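Local coordinates for DNA-damage inducible protein DDI1-like protein (Leishmania major, PDB 5YQ8), which probably acts as an aspartic endopeptidase through its retroviral protease-like domain, the part of the longer protein present here, which pairs with a second copy, at residues L6-T11 and V118-E123; K18-S23 and Q86-I91; A25-M30 and A79-E84; V69-M74 and L111-I116. One frame throughout, in Å; residues are numbered along the deposited sequence.

Interaction 1: L6-T11 and V118-E123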
loop_
_atom_site.group_PDB
_atom_site.type_symbol
_atom_site.label_atom_id
_atom_site.label_comp_id
_atom_site.label_asym_id
_atom_site.label_seq_id
_atom_site.Cartn_x
_atom_site.Cartn_y
_atom_site.Cartn_z
ATOM N N LEU A 6 -0.316 7.668 -3.662
ATOM C CA LEU A 6 1.137 7.855 -3.923
ATOM C C LEU A 6 1.494 7.377 -5.326
ATOM O O LEU A 6 1.364 6.201 -5.620
ATOM C CB LEU A 6 2.022 7.078 -2.927
ATOM C CG LEU A 6 1.772 7.369 -1.460
ATOM C CD1 LEU A 6 2.808 6.656 -0.557
ATOM C CD2 LEU A 6 1.785 8.908 -1.220
ATOM N N TYR A 7 1.924 8.312 -6.171
ATOM C CA TYR A 7 2.518 8.007 -7.476
ATOM C C TYR A 7 3.885 8.662 -7.622
ATOM O O TYR A 7 4.102 9.725 -7.136
ATOM C CB TYR A 7 1.621 8.471 -8.603
ATOM C CG TYR A 7 0.342 7.695 -8.727
ATOM C CD1 TYR A 7 -0.772 7.944 -7.883
ATOM C CD2 TYR A 7 0.186 6.776 -9.753
ATOM C CE1 TYR A 7 -1.922 7.210 -8.018
ATOM C CE2 TYR A 7 -0.997 6.068 -9.908
ATOM C CZ TYR A 7 -2.014 6.261 -9.041
ATOM O OH TYR A 7 -3.109 5.550 -9.287
ATOM N N VAL A 8 4.805 7.970 -8.249
ATOM C CA VAL A 8 6.040 8.532 -8.704
ATOM C C VAL A 8 6.177 8.445 -10.212
ATOM O O VAL A 8 5.707 7.480 -10.838
ATOM C CB VAL A 8 7.208 7.871 -8.021
ATOM C CG1 VAL A 8 7.234 8.248 -6.546
ATOM C CG2 VAL A 8 7.216 6.347 -8.244
ATOM N N PRO A 9 6.835 9.461 -10.809
ATOM C CA PRO A 9 7.172 9.313 -12.229
ATOM C C PRO A 9 8.460 8.497 -12.442
ATOM O O PRO A 9 9.261 8.338 -11.549
ATOM C CB PRO A 9 7.342 10.736 -12.686
ATOM C CG PRO A 9 7.909 11.428 -11.399
ATOM C CD PRO A 9 7.281 10.754 -10.247
ATOM N N CYS A 10 8.615 7.950 -13.630
ATOM C CA CYS A 10 9.799 7.233 -14.058
ATOM C C CYS A 10 9.745 7.023 -15.568
ATOM O O CYS A 10 8.751 7.319 -16.204
ATOM C CB CYS A 10 9.856 5.844 -13.380
ATOM S SG CYS A 10 8.477 4.687 -13.689
ATOM N N THR A 11 10.792 6.431 -16.136
ATOM C CA THR A 11 10.843 6.152 -17.583
ATOM C C THR A 11 11.298 4.705 -17.837
ATOM O O THR A 11 12.221 4.234 -17.215
ATOM C CB THR A 11 11.822 7.117 -18.329
ATOM O OG1 THR A 11 13.167 6.959 -17.843
ATOM C CG2 THR A 11 11.429 8.530 -18.145
ATOM N N VAL A 118 12.637 10.717 -4.792
ATOM C CA VAL A 118 11.663 11.130 -5.789
ATOM C C VAL A 118 10.434 11.600 -5.010
ATOM O O VAL A 118 9.818 10.815 -4.325
ATOM C CB VAL A 118 11.209 9.948 -6.673
ATOM C CG1 VAL A 118 10.418 10.389 -7.880
ATOM C CG2 VAL A 118 12.396 9.257 -7.211
ATOM N N PRO A 119 9.995 12.849 -5.214
ATOM C CA PRO A 119 8.795 13.324 -4.554
ATOM C C PRO A 119 7.563 12.738 -5.252
ATOM O O PRO A 119 7.567 12.518 -6.462
ATOM C CB PRO A 119 8.854 14.838 -4.716
ATOM C CG PRO A 119 9.859 15.123 -5.767
ATOM C CD PRO A 119 10.456 13.804 -6.218
ATOM N N PHE A 120 6.562 12.433 -4.441
ATOM C CA PHE A 120 5.282 11.944 -4.899
ATOM C C PHE A 120 4.644 13.054 -5.651
ATOM O O PHE A 120 4.740 14.274 -5.257
ATOM C CB PHE A 120 4.396 11.491 -3.733
ATOM C CG PHE A 120 4.970 10.298 -2.997
ATOM C CD1 PHE A 120 5.246 9.106 -3.672
ATOM C CD2 PHE A 120 5.303 10.384 -1.642
ATOM C CE1 PHE A 120 5.856 8.027 -2.999
ATOM C CE2 PHE A 120 5.896 9.298 -0.984
ATOM C CZ PHE A 120 6.172 8.118 -1.666
ATOM N N LEU A 121 3.969 12.640 -6.714
ATOM C CA LEU A 121 3.334 13.570 -7.573
ATOM C C LEU A 121 2.200 14.258 -6.836
ATOM O O LEU A 121 1.480 13.604 -6.053
ATOM C CB LEU A 121 2.766 12.887 -8.809
ATOM C CG LEU A 121 3.734 12.208 -9.766
ATOM C CD1 LEU A 121 2.940 11.322 -10.679
ATOM C CD2 LEU A 121 4.509 13.227 -10.582
ATOM N N PRO A 122 2.014 15.571 -7.111
ATOM C CA PRO A 122 0.897 16.296 -6.521
ATOM C C PRO A 122 -0.397 15.865 -7.118
ATOM O O PRO A 122 -0.406 15.316 -8.177
ATOM C CB PRO A 122 1.202 17.745 -6.857
ATOM C CG PRO A 122 2.180 17.679 -7.925
ATOM C CD PRO A 122 2.990 16.492 -7.701
ATOM N N GLU A 123 -1.489 16.095 -6.417
ATOM C CA GLU A 123 -2.816 15.629 -6.881
ATOM C C GLU A 123 -3.106 16.160 -8.248
ATOM O O GLU A 123 -3.699 15.447 -9.071
ATOM C CB GLU A 123 -3.948 16.115 -5.936
ATOM C CG GLU A 123 -5.383 15.578 -6.206
ATOM C CD GLU A 123 -5.444 14.076 -6.500
ATOM O OE1 GLU A 123 -5.902 13.693 -7.625
ATOM O OE2 GLU A 123 -5.016 13.264 -5.639
HETATM O O HOH W 1 0.921 10.872 -5.449
#
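The ring of F120 carries L6 on one face and the backbone oxygen of Y7 at its edge, in the ring plane. L6 CD2 lies 4.0 Å from the centroid of the F120 ring, only 16° off the ring normal, a CH-pi contact displaced toward the rim; the second methyl, L6 CD1, rests on F120 CZ at 3.8 Å. V8 meets the ring obliquely, its CG1 3.6 Å from F120 CD1, and the two side chains run side by side in the same direction. A chi1 of -65° sets F120 CG beside its backbone N and anti to the carbonyl carbon, with the ring beside L6 and V8. The carbonyl of Y7 is doubly used: L121 N donates to Y7 O over 2.9 Å in a nearly straight bond (170° at the hydrogen), while F120 CA-H leans on the same oxygen. One water joins the two segments beside this bond, accepting from Y7 N and donating to L121 O. Beyond it, L121 splits its methyls, CD1 touching Y7 CB at 3.8 Å and CD2 reaching P9 CD at 3.7 Å; P9 and L121 run antiparallel alongside each other. L6 also packs on K98 of the second subunit. The arrangement thus lays the tail that follows strand 116-119 across the start of strand 7-12, the first strand of the mixed sheet of this retropepsin-like domain.

Interaction 2: K18-S23 and Q86-I91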
loop_
_atom_site.group_PDB
_atom_site.type_symbol
_atom_site.label_atom_id
_atom_site.label_comp_id
_atom_site.label_asym_id
_atom_site.label_seq_id
_atom_site.Cartn_x
_atom_site.Cartn_y
_atom_site.Cartn_z
ATOM N N LYS A 18 3.923 6.945 -15.010
ATOM C CA LYS A 18 3.714 7.122 -13.609
ATOM C C LYS A 18 3.355 5.794 -12.922
ATOM O O LYS A 18 2.648 4.969 -13.490
ATOM C CB LYS A 18 2.661 8.177 -13.321
ATOM C CG LYS A 18 1.206 7.798 -13.511
ATOM C CD LYS A 18 0.325 8.711 -12.688
ATOM C CE LYS A 18 -1.120 8.446 -13.035
ATOM N NZ LYS A 18 -1.452 8.684 -14.488
ATOM N N ALA A 19 3.890 5.604 -11.718
ATOM C CA ALA A 19 3.859 4.320 -11.022
ATOM C C ALA A 19 3.205 4.501 -9.659
ATOM O O ALA A 19 3.627 5.336 -8.894
ATOM C CB ALA A 19 5.280 3.760 -10.835
ATOM N N PHE A 20 2.202 3.694 -9.378
ATOM C CA PHE A 20 1.540 3.640 -8.054
ATOM C C PHE A 20 2.325 2.849 -7.015
ATOM O O PHE A 20 2.745 1.748 -7.318
ATOM C CB PHE A 20 0.207 2.981 -8.232
ATOM C CG PHE A 20 -0.675 2.990 -7.005
ATOM C CD1 PHE A 20 -1.211 4.172 -6.539
ATOM C CD2 PHE A 20 -1.033 1.785 -6.362
ATOM C CE1 PHE A 20 -2.096 4.164 -5.471
ATOM C CE2 PHE A 20 -1.866 1.795 -5.270
ATOM C CZ PHE A 20 -2.385 2.989 -4.806
ATOM N N VAL A 21 2.522 3.438 -5.845
ATOM C CA VAL A 21 3.375 2.860 -4.803
ATOM C C VAL A 21 2.485 2.262 -3.711
ATOM O O VAL A 21 1.956 3.018 -2.872
ATOM C CB VAL A 21 4.299 3.903 -4.180
ATOM C CG1 VAL A 21 5.067 3.309 -2.996
ATOM C CG2 VAL A 21 5.249 4.522 -5.232
ATOM N N ASP A 22 2.343 0.940 -3.726
ATOM C CA ASP A 22 1.293 0.194 -2.969
ATOM C C ASP A 22 1.915 -0.795 -2.043
ATOM O O ASP A 22 2.304 -1.847 -2.475
ATOM C CB ASP A 22 0.400 -0.550 -3.966
ATOM C CG ASP A 22 -0.854 -1.133 -3.366
ATOM O OD1 ASP A 22 -1.001 -1.142 -2.129
ATOM O OD2 ASP A 22 -1.685 -1.628 -4.186
ATOM N N SER A 23 2.046 -0.467 -0.776
ATOM C CA SER A 23 2.733 -1.337 0.185
ATOM C C SER A 23 1.915 -2.530 0.570
ATOM O O SER A 23 2.454 -3.510 1.038
ATOM C CB SER A 23 3.167 -0.532 1.434
ATOM O OG SER A 23 2.123 -0.383 2.407
ATOM N N GLN A 86 -5.925 -3.068 -16.891
ATOM C CA GLN A 86 -5.702 -2.575 -15.557
ATOM C C GLN A 86 -5.779 -1.042 -15.644
ATOM O O GLN A 86 -5.214 -0.390 -16.542
ATOM C CB GLN A 86 -4.341 -3.057 -15.066
ATOM C CG GLN A 86 -3.981 -2.622 -13.660
ATOM C CD GLN A 86 -2.539 -2.969 -13.243
ATOM O OE1 GLN A 86 -2.288 -3.996 -12.615
ATOM N NE2 GLN A 86 -1.602 -2.073 -13.529
ATOM N N ALA A 87 -6.495 -0.450 -14.708
ATOM C CA ALA A 87 -6.731 0.992 -14.770
ATOM C C ALA A 87 -5.395 1.720 -14.705
ATOM O O ALA A 87 -5.194 2.700 -15.457
ATOM C CB ALA A 87 -7.649 1.454 -13.636
ATOM N N MET A 88 -4.485 1.202 -13.839
ATOM C CA MET A 88 -3.243 1.878 -13.467
ATOM C C MET A 88 -2.097 1.328 -14.268
ATOM O O MET A 88 -1.884 0.099 -14.332
ATOM C CB MET A 88 -2.944 1.739 -11.962
ATOM C CG MET A 88 -4.064 2.302 -11.151
ATOM S SD MET A 88 -3.555 2.550 -9.460
ATOM C CE MET A 88 -3.372 0.898 -8.798
ATOM N N ASP A 89 -1.324 2.246 -14.862
ATOM C CA ASP A 89 -0.254 1.873 -15.783
ATOM C C ASP A 89 0.723 0.911 -15.115
ATOM O O ASP A 89 1.010 -0.155 -15.652
ATOM C CB ASP A 89 0.457 3.120 -16.285
ATOM C CG ASP A 89 -0.445 3.956 -17.192
ATOM O OD1 ASP A 89 -1.641 3.524 -17.398
ATOM O OD2 ASP A 89 0.068 4.995 -17.754
ATOM N N LEU A 90 1.182 1.256 -13.915
ATOM C CA LEU A 90 2.231 0.537 -13.276
ATOM C C LEU A 90 2.038 0.664 -11.794
ATOM O O LEU A 90 1.815 1.797 -11.262
ATOM C CB LEU A 90 3.586 1.141 -13.694
ATOM C CG LEU A 90 4.830 0.452 -13.185
ATOM C CD1 LEU A 90 4.857 -1.025 -13.530
ATOM C CD2 LEU A 90 6.043 1.150 -13.764
ATOM N N ILE A 91 2.135 -0.491 -11.131
ATOM C CA ILE A 91 2.078 -0.610 -9.720
ATOM C C ILE A 91 3.446 -1.119 -9.202
ATOM O O ILE A 91 3.922 -2.223 -9.616
ATOM C CB ILE A 91 0.955 -1.563 -9.312
ATOM C CG1 ILE A 91 -0.330 -1.108 -10.006
ATOM C CG2 ILE A 91 0.785 -1.498 -7.827
ATOM C CD1 ILE A 91 -1.537 -1.960 -9.785
HETATM O O HOH W 2 0.019 3.550 -12.434
#
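K18 meets the facing segment through its carbonyl, whose oxygen packs on D89 CB and L90 CB and accepts from a water that in turn takes the hydrogen of L90 N. Its ammonium group is directed elsewhere, to the backbone oxygen of L126. A19 follows with a small apolar contact, CB to L90 CD2 at 4.0 Å, and its CA-H approaches L90 O. That same oxygen receives the one direct hydrogen bond of the contact, F20 N to L90 O over 2.7 Å with 161° at the hydrogen, and F20 pairs with I91 in a parallel bridge. The aromatic side chain extends with CG opposite its own backbone N (chi1 -173°), which brings one ring face under M88. M88 SD stands 4.1 Å from the centroid of the F20 ring, 22° off the normal, a Met-aromatic contact; the bend at the end of the methionine chain sets CE 3.5 Å from F20 CD2. At the ring edge I91 CG2 approaches F20 CD2 at 4.0 Å. D22, the probable active-site aspartate, places OD2 in plane at the edge of the F20 ring; its OD1 is close to D22 OD1 of the second subunit, as in dimeric retropepsins, where each chain supplies one aspartate. The chemistry is therefore divided: I91 CG2 packs against D22 CB, giving the side-chain base a probably apolar setting, while its carboxylate lies between ring edge and partner aspartate.

Interaction 3: A25-M30 and A79-E84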
loop_
_atom_site.group_PDB
_atom_site.type_symbol
_atom_site.label_atom_id
_atom_site.label_comp_id
_atom_site.label_asym_id
_atom_site.label_seq_id
_atom_site.Cartn_x
_atom_site.Cartn_y
_atom_site.Cartn_z
ATOM N N ALA A 25 0.299 -4.275 -1.857
ATOM C CA ALA A 25 0.254 -5.160 -3.059
ATOM C C ALA A 25 1.474 -6.054 -3.008
ATOM O O ALA A 25 2.611 -5.578 -2.974
ATOM C CB ALA A 25 0.272 -4.352 -4.340
ATOM N N GLN A 26 1.243 -7.346 -2.978
ATOM C CA GLN A 26 2.356 -8.258 -3.011
ATOM C C GLN A 26 3.092 -8.251 -4.377
ATOM O O GLN A 26 4.280 -8.436 -4.376
ATOM C CB GLN A 26 1.914 -9.678 -2.625
ATOM C CG GLN A 26 3.087 -10.635 -2.521
ATOM C CD GLN A 26 2.786 -11.841 -1.677
ATOM O OE1 GLN A 26 3.254 -11.969 -0.511
ATOM N NE2 GLN A 26 2.018 -12.763 -2.261
ATOM N N ASN A 27 2.417 -8.041 -5.504
ATOM C CA ASN A 27 3.077 -8.126 -6.844
ATOM C C ASN A 27 3.093 -6.762 -7.543
ATOM O O ASN A 27 2.151 -5.980 -7.415
ATOM C CB ASN A 27 2.346 -9.160 -7.709
ATOM C CG ASN A 27 2.312 -10.547 -7.055
ATOM O OD1 ASN A 27 3.313 -11.320 -7.152
ATOM N ND2 ASN A 27 1.208 -10.840 -6.315
ATOM N N SER A 28 4.186 -6.482 -8.253
ATOM C CA SER A 28 4.218 -5.408 -9.254
ATOM C C SER A 28 3.582 -5.868 -10.557
ATOM O O SER A 28 3.785 -7.009 -10.979
ATOM C CB SER A 28 5.639 -4.917 -9.512
ATOM O OG SER A 28 6.123 -4.190 -8.388
ATOM N N ILE A 29 2.759 -4.992 -11.137
ATOM C CA ILE A 29 1.953 -5.297 -12.303
ATOM C C ILE A 29 1.879 -4.077 -13.188
ATOM O O ILE A 29 1.760 -2.978 -12.699
ATOM C CB ILE A 29 0.533 -5.721 -11.936
ATOM C CG1 ILE A 29 0.495 -6.953 -11.029
ATOM C CG2 ILE A 29 -0.195 -6.159 -13.181
ATOM C CD1 ILE A 29 -0.777 -7.076 -10.227
ATOM N N MET A 30 1.998 -4.299 -14.491
ATOM C CA MET A 30 1.934 -3.305 -15.523
ATOM C C MET A 30 0.847 -3.661 -16.508
ATOM O O MET A 30 0.725 -4.848 -16.887
ATOM C CB MET A 30 3.287 -3.271 -16.252
ATOM C CG MET A 30 3.272 -2.510 -17.547
ATOM S SD MET A 30 4.931 -2.398 -18.249
ATOM C CE MET A 30 5.777 -1.337 -17.128
ATOM N N ALA A 79 10.857 -6.427 -12.155
ATOM C CA ALA A 79 10.124 -7.612 -12.655
ATOM C C ALA A 79 8.682 -7.413 -12.246
ATOM O O ALA A 79 8.393 -6.989 -11.085
ATOM C CB ALA A 79 10.614 -8.886 -12.046
ATOM N N PHE A 80 7.794 -7.646 -13.213
ATOM C CA PHE A 80 6.385 -7.522 -12.965
ATOM C C PHE A 80 5.519 -8.317 -13.907
ATOM O O PHE A 80 5.989 -8.763 -14.937
ATOM C CB PHE A 80 5.983 -6.080 -13.053
ATOM C CG PHE A 80 6.563 -5.374 -14.195
ATOM C CD1 PHE A 80 6.150 -5.652 -15.456
ATOM C CD2 PHE A 80 7.546 -4.451 -13.978
ATOM C CE1 PHE A 80 6.729 -4.995 -16.494
ATOM C CE2 PHE A 80 8.151 -3.827 -14.972
ATOM C CZ PHE A 80 7.736 -4.089 -16.241
ATOM N N TYR A 81 4.290 -8.571 -13.496
ATOM C CA TYR A 81 3.323 -9.219 -14.353
ATOM C C TYR A 81 2.728 -8.225 -15.311
ATOM O O TYR A 81 2.697 -7.056 -15.056
ATOM C CB TYR A 81 2.233 -9.858 -13.508
ATOM C CG TYR A 81 2.729 -10.961 -12.628
ATOM C CD1 TYR A 81 3.254 -12.135 -13.187
ATOM C CD2 TYR A 81 2.654 -10.884 -11.254
ATOM C CE1 TYR A 81 3.695 -13.184 -12.416
ATOM C CE2 TYR A 81 3.048 -11.975 -10.473
ATOM C CZ TYR A 81 3.599 -13.109 -11.072
ATOM O OH TYR A 81 4.089 -14.204 -10.403
ATOM N N VAL A 82 2.240 -8.722 -16.432
ATOM C CA VAL A 82 1.565 -7.898 -17.406
ATOM C C VAL A 82 0.126 -8.391 -17.507
ATOM O O VAL A 82 -0.089 -9.607 -17.703
ATOM C CB VAL A 82 2.271 -7.887 -18.777
ATOM C CG1 VAL A 82 1.484 -7.061 -19.754
ATOM C CG2 VAL A 82 3.681 -7.296 -18.667
ATOM N N ILE A 83 -0.825 -7.465 -17.335
ATOM C CA ILE A 83 -2.239 -7.774 -17.325
ATOM C C ILE A 83 -2.989 -6.776 -18.209
ATOM O O ILE A 83 -2.831 -5.575 -18.029
ATOM C CB ILE A 83 -2.763 -7.750 -15.868
ATOM C CG1 ILE A 83 -2.091 -8.854 -15.047
ATOM C CG2 ILE A 83 -4.267 -7.928 -15.849
ATOM C CD1 ILE A 83 -2.746 -9.284 -13.749
ATOM N N GLU A 84 -3.832 -7.255 -19.122
ATOM C CA GLU A 84 -4.344 -6.398 -20.209
ATOM C C GLU A 84 -5.072 -5.101 -19.756
ATOM O O GLU A 84 -4.578 -3.984 -20.022
ATOM C CB GLU A 84 -5.209 -7.187 -21.230
ATOM C CG GLU A 84 -5.797 -6.262 -22.334
ATOM C CD GLU A 84 -6.874 -6.921 -23.173
ATOM O OE1 GLU A 84 -6.710 -7.049 -24.421
ATOM O OE2 GLU A 84 -7.923 -7.271 -22.567
#
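M30 and F80 cross at a slant on one side of a parallel strand pairing, part of the mixed sheet of the retropepsin-like domain, while I29, Y81 and I83 gather on the other. The M30 side chain extends with CG opposite its backbone N (chi1 167°) and bends at its end, running its sulfur and methyl along the F80 ring. This is a Met-aromatic contact of oblique type: M30 SD lies 4.4 Å from the centroid of the F80 ring, 47° off the normal, and M30 CE comes to 3.5 Å from F80 CZ. F80 CB sits against S28 O. On the opposite side I29 crosses I83, with I29 CG2 3.8 Å from I83 CG1, and I29 CG1 approaches the edge of the Y81 ring. Hydrogen bonds alternate between the two strands: Y81 N to S28 O at 3.0 Å, M30 N to Y81 O at 2.9 Å, and I83 N to M30 O at 3.1 Å. Outside the pairing, the hydroxyl of S28 is bound to G93 N, which ties this loop to the link between strand 90-92 and helix 94-99. N27 OD1 has a weak hydrogen bond to K2 NZ of the second subunit. N27 also comes to the edge of the Y81 ring, its amide plane turned 55° from the ring, with N27 OD1 3.4 Å from Y81 CE2.

Interaction 4: V69-M74 and L111-I116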
loop_
_atom_site.group_PDB
_atom_site.type_symbol
_atom_site.label_atom_id
_atom_site.label_comp_id
_atom_site.label_asym_id
_atom_site.label_seq_id
_atom_site.Cartn_x
_atom_site.Cartn_y
_atom_site.Cartn_z
ATOM N N VAL A 69 14.146 0.263 -15.496
ATOM C CA VAL A 69 13.283 1.390 -15.168
ATOM C C VAL A 69 14.093 2.475 -14.481
ATOM O O VAL A 69 14.756 2.235 -13.468
ATOM C CB VAL A 69 12.200 0.899 -14.230
ATOM C CG1 VAL A 69 11.196 1.979 -13.969
ATOM C CG2 VAL A 69 11.465 -0.280 -14.813
ATOM N N ASN A 70 14.024 3.686 -15.027
ATOM C CA ASN A 70 14.819 4.797 -14.563
ATOM C C ASN A 70 14.049 5.511 -13.484
ATOM O O ASN A 70 13.209 6.412 -13.729
ATOM C CB ASN A 70 15.202 5.735 -15.711
ATOM C CG ASN A 70 15.946 6.962 -15.228
ATOM O OD1 ASN A 70 15.322 7.885 -14.658
ATOM N ND2 ASN A 70 17.294 6.941 -15.327
ATOM N N LEU A 71 14.326 5.116 -12.249
ATOM C CA LEU A 71 13.594 5.632 -11.088
ATOM C C LEU A 71 14.620 6.305 -10.208
ATOM O O LEU A 71 15.710 5.735 -9.920
ATOM C CB LEU A 71 12.845 4.490 -10.397
ATOM C CG LEU A 71 12.006 4.923 -9.196
ATOM C CD1 LEU A 71 11.051 6.061 -9.521
ATOM C CD2 LEU A 71 11.205 3.781 -8.634
ATOM N N ALA A 72 14.301 7.534 -9.811
ATOM C CA ALA A 72 15.191 8.382 -8.992
ATOM C C ALA A 72 16.450 8.692 -9.696
ATOM O O ALA A 72 17.492 8.773 -9.025
ATOM C CB ALA A 72 15.470 7.755 -7.596
ATOM N N GLY A 73 16.367 8.872 -11.021
ATOM C CA GLY A 73 17.571 8.997 -11.850
ATOM C C GLY A 73 18.555 7.806 -11.879
ATOM O O GLY A 73 19.693 7.920 -12.348
ATOM N N MET A 74 18.136 6.650 -11.379
ATOM C CA MET A 74 18.972 5.469 -11.408
ATOM C C MET A 74 18.282 4.452 -12.239
ATOM O O MET A 74 17.066 4.372 -12.244
ATOM C CB MET A 74 19.172 4.901 -10.011
ATOM C CG MET A 74 19.926 5.764 -9.037
ATOM S SD MET A 74 20.018 4.896 -7.447
ATOM C CE MET A 74 18.326 4.838 -6.990
ATOM N N LEU A 111 10.003 9.271 -2.240
ATOM C CA LEU A 111 10.380 7.877 -2.332
ATOM C C LEU A 111 11.856 7.809 -2.410
ATOM O O LEU A 111 12.439 8.309 -3.387
ATOM C CB LEU A 111 9.805 7.230 -3.553
ATOM C CG LEU A 111 10.047 5.721 -3.726
ATOM C CD1 LEU A 111 9.328 4.894 -2.662
ATOM C CD2 LEU A 111 9.589 5.285 -5.128
ATOM N N THR A 112 12.443 7.239 -1.369
ATOM C CA THR A 112 13.876 7.233 -1.243
ATOM C C THR A 112 14.450 5.868 -1.649
ATOM O O THR A 112 14.061 4.847 -1.166
ATOM C CB THR A 112 14.312 7.526 0.204
ATOM O OG1 THR A 112 13.645 8.677 0.696
ATOM C CG2 THR A 112 15.730 7.698 0.292
ATOM N N ILE A 113 15.344 5.895 -2.613
ATOM C CA ILE A 113 16.110 4.723 -3.075
ATOM C C ILE A 113 17.565 5.194 -3.203
ATOM O O ILE A 113 17.817 6.153 -3.858
ATOM C CB ILE A 113 15.640 4.230 -4.460
ATOM C CG1 ILE A 113 14.098 4.266 -4.593
ATOM C CG2 ILE A 113 16.222 2.848 -4.718
ATOM C CD1 ILE A 113 13.609 3.888 -5.960
ATOM N N ASP A 114 18.499 4.505 -2.571
ATOM C CA ASP A 114 19.909 4.911 -2.485
ATOM C C ASP A 114 19.953 6.275 -1.819
ATOM O O ASP A 114 19.283 6.473 -0.853
ATOM C CB ASP A 114 20.642 4.761 -3.850
ATOM C CG ASP A 114 22.097 4.244 -3.701
ATOM O OD1 ASP A 114 22.532 3.975 -2.551
ATOM O OD2 ASP A 114 22.806 4.157 -4.710
ATOM N N ASN A 115 20.712 7.206 -2.354
ATOM C CA ASN A 115 20.822 8.590 -1.835
ATOM C C ASN A 115 19.832 9.608 -2.543
ATOM O O ASN A 115 20.143 10.782 -2.636
ATOM C CB ASN A 115 22.252 9.169 -2.048
ATOM C CG ASN A 115 23.369 8.223 -1.648
ATOM O OD1 ASN A 115 23.275 7.501 -0.655
ATOM N ND2 ASN A 115 24.434 8.200 -2.436
ATOM N N ILE A 116 18.724 9.138 -3.103
ATOM C CA ILE A 116 17.924 9.960 -3.999
ATOM C C ILE A 116 16.462 9.800 -3.584
ATOM O O ILE A 116 15.946 8.684 -3.475
ATOM C CB ILE A 116 18.099 9.542 -5.501
ATOM C CG1 ILE A 116 19.572 9.363 -5.876
ATOM C CG2 ILE A 116 17.450 10.567 -6.385
ATOM C CD1 ILE A 116 20.465 10.605 -5.668
#
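L111 opens the contact with a methyl, its CD2 lying 4.1 Å from L71 CD2 as the two side chains cross at about a right angle. Two residues on, I113 takes over: its CD1 sits 3.6 Å from L71 CD2, again nearly perpendicular to the leucine, while its CG2 touches M74 CE at 3.7 Å. L71 can serve both residues because its CG is turned opposite its own backbone N (chi1 -178°), carrying CD2 toward 111-116. The methionine methyl also rests on I113 O, the acceptor of a turn bond from I116 N. At D114, CB meets M74 SD at 3.7 Å, and the two side chains are again roughly at right angles. I116 closes the sequence against A72: its CG2 packs on A72 CB at 3.6 Å and on A72 O. What meets here is a pair of beta turns, a type I' turn from L71 to M74 and a type II' turn from I113 to I116. Each is closed by its own pair of backbone bonds, and between them the contact is mainly apolar packing. The first turn links strands 62-71 and 74-83 of the six-stranded sheet; the second links strands 110-113 and 116-119 of the three-stranded antiparallel sheet. In this way the two hairpin ends meet, with L71 also against C10 of strand 7-12 and L111 against I104 of strand 103-105.

In the fold
From the N terminus, strand 7-12 waits for almost the whole chain before 118-123 returns to it, so interaction 1 closes the longest loop and encloses the other three. Strand 15-21 then pairs with 90-92 in interaction 2, whose loop in turn encloses interaction 3, where 25-30 joins strand 74-83. Interaction 4 begins at 69-74, within those loops, but ends at 111-116, beyond both, and therefore crosses interactions 2 and 3. Interactions 2 and 3 assemble adjoining strands of the six-stranded sheet; interactions 1 and 4 tie that sheet to the three-stranded sheet. Interactions 1, 2 and 3 all reach the second subunit.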